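Local coordinates for protein endoglucanase A (Clostridium longisporum, PDB 6Q1I) that hydrolyses internal beta-1,4-glucosidic bonds of cellulose, lichenan and cereal beta-glucans, and also cleaves xylan, through its family 5 catalytic domain, at residues Q160-L163 / Y168-T171. Sequence-based numbering, arbitrary orientation.
Sequences QPRL and YEWT. Unlike the reference sequence in segment 160-163: Q160 (reference Glu).
The W170 indole lies over one face of the R162 guanidinium, with the two planes 23° apart. The overlap is offset: CH2 of W170 sits over the rim of the guanidinium, and NE of R162 is 3.3 Å from CZ2 of W170. CD of R162 makes a CH-pi contact, 4.0 Å from the centroid of the six-membered ring of W170. CG of E169 also lies over the indole, toward its rim. At the edge of that ring, in its plane, lies OE1 of Q160, 3.7 Å from CH2 of W170.

NE of R162 gives a salt-bridge hydrogen bond of 2.9 Å to OE2 of E169, using the anti lone pair of that oxygen. NH2 of R162 adds a weak bond to the same OE2, and a water bridges the two atoms. NH1 of R162 donates a hydrogen bond of 2.9 Å to O of Q160. Bonds from NE and NH1, with the water at NH2, hold the rotation of the guanidinium against the indole face. E169 reaches it with CG anti to the backbone N (chi1 178°) and an extended chain. Its OE1 bonds to N of G165.

CD1 of L163 packs against CB of Y168 at 4.1 Å. Y209 OH hydrogen-bonds to L163 N and Y168 O.

Q160 stands where the reference sequence has the glutamate assigned by similarity as proton donor; its NE2 bonds to H234. Its side chain is about 4 Å from that of Q284, the nucleophile position by similarity. The contact lies in the loop between strand 153-156 and helix 175-194, at the C-terminal end of a TIM barrel, where family 5 glycosidases carry their active site.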
loop_
_atom_site.group_PDB
_atom_site.type_symbol
_atom_site.label_atom_id
_atom_site.label_comp_id
_atom_site.label_asym_id
_atom_site.label_seq_id
_atom_site.Cartn_x
_atom_site.Cartn_y
_atom_site.Cartn_z
ATOM N N GLN A 160 -7.511 -1.551 -2.166
ATOM C CA GLN A 160 -8.043 -1.178 -3.478
ATOM C C GLN A 160 -9.534 -1.479 -3.524
ATOM O O GLN A 160 -10.009 -2.253 -4.363
ATOM C CB GLN A 160 -7.297 -1.917 -4.588
ATOM C CG GLN A 160 -5.827 -1.526 -4.678
ATOM C CD GLN A 160 -5.099 -2.173 -5.836
ATOM O OE1 GLN A 160 -5.584 -3.116 -6.458
ATOM N NE2 GLN A 160 -3.930 -1.673 -6.118
ATOM N N PRO A 161 -10.313 -0.851 -2.645
ATOM C CA PRO A 161 -11.728 -1.218 -2.525
ATOM C C PRO A 161 -12.493 -0.881 -3.798
ATOM O O PRO A 161 -12.425 0.241 -4.297
ATOM C CB PRO A 161 -12.203 -0.383 -1.329
ATOM C CG PRO A 161 -11.291 0.799 -1.316
ATOM C CD PRO A 161 -9.948 0.238 -1.721
ATOM N N ARG A 162 -13.235 -1.858 -4.312
ATOM C CA ARG A 162 -13.830 -1.734 -5.638
ATOM C C ARG A 162 -14.928 -2.779 -5.800
ATOM O O ARG A 162 -15.083 -3.676 -4.967
ATOM C CB ARG A 162 -12.766 -1.915 -6.726
ATOM C CG ARG A 162 -12.166 -3.327 -6.755
ATOM C CD ARG A 162 -10.892 -3.426 -7.577
ATOM N NE ARG A 162 -10.401 -4.803 -7.665
ATOM C CZ ARG A 162 -9.591 -5.387 -6.778
ATOM N NH1 ARG A 162 -9.164 -4.734 -5.708
ATOM N NH2 ARG A 162 -9.191 -6.634 -6.974
ATOM N N LEU A 163 -15.671 -2.672 -6.913
ATOM C CA LEU A 163 -16.749 -3.615 -7.237
ATOM C C LEU A 163 -16.157 -4.832 -7.950
ATOM O O LEU A 163 -16.280 -5.010 -9.168
ATOM C CB LEU A 163 -17.817 -2.936 -8.088
ATOM C CG LEU A 163 -18.644 -1.836 -7.420
ATOM C CD1 LEU A 163 -19.484 -1.092 -8.463
ATOM C CD2 LEU A 163 -19.552 -2.399 -6.328
ATOM N N TYR A 168 -17.448 -2.755 -13.611
ATOM C CA TYR A 168 -16.920 -1.514 -13.071
ATOM C C TYR A 168 -15.682 -1.705 -12.201
ATOM O O TYR A 168 -15.177 -0.726 -11.637
ATOM C CB TYR A 168 -18.001 -0.852 -12.226
ATOM C CG TYR A 168 -19.263 -0.495 -12.981
ATOM C CD1 TYR A 168 -19.282 0.586 -13.855
ATOM C CD2 TYR A 168 -20.442 -1.230 -12.812
ATOM C CE1 TYR A 168 -20.429 0.942 -14.530
ATOM C CE2 TYR A 168 -21.609 -0.878 -13.487
ATOM C CZ TYR A 168 -21.585 0.208 -14.356
ATOM O OH TYR A 168 -22.707 0.607 -15.048
ATOM N N GLU A 169 -15.188 -2.937 -12.078
ATOM C CA GLU A 169 -14.085 -3.221 -11.164
ATOM C C GLU A 169 -12.879 -2.336 -11.445
ATOM O O GLU A 169 -12.317 -1.728 -10.525
ATOM C CB GLU A 169 -13.698 -4.698 -11.256
ATOM C CG GLU A 169 -12.516 -5.059 -10.371
ATOM C CD GLU A 169 -12.283 -6.542 -10.192
ATOM O OE1 GLU A 169 -12.996 -7.370 -10.812
ATOM O OE2 GLU A 169 -11.370 -6.860 -9.396
ATOM N N TRP A 170 -12.461 -2.260 -12.713
ATOM C CA TRP A 170 -11.212 -1.613 -13.107
ATOM C C TRP A 170 -11.435 -0.366 -13.954
ATOM O O TRP A 170 -10.483 0.140 -14.560
ATOM C CB TRP A 170 -10.300 -2.604 -13.828
ATOM C CG TRP A 170 -9.840 -3.727 -12.954
ATOM C CD1 TRP A 170 -10.067 -5.059 -13.145
ATOM C CD2 TRP A 170 -9.081 -3.615 -11.741
ATOM N NE1 TRP A 170 -9.478 -5.787 -12.135
ATOM C CE2 TRP A 170 -8.865 -4.925 -11.262
ATOM C CE3 TRP A 170 -8.554 -2.534 -11.021
ATOM C CZ2 TRP A 170 -8.140 -5.184 -10.096
ATOM C CZ3 TRP A 170 -7.836 -2.795 -9.859
ATOM C CH2 TRP A 170 -7.636 -4.109 -9.412
ATOM N N THR A 171 -12.657 0.163 -13.983
ATOM C CA THR A 171 -12.986 1.336 -14.776
ATOM C C THR A 171 -13.294 2.560 -13.925
ATOM O O THR A 171 -13.772 3.559 -14.461
ATOM C CB THR A 171 -14.189 1.036 -15.677
ATOM O OG1 THR A 171 -15.325 0.763 -14.844
ATOM C CG2 THR A 171 -13.909 -0.161 -16.567
HETATM O O HOH W 1 -9.719 -8.823 -8.862
#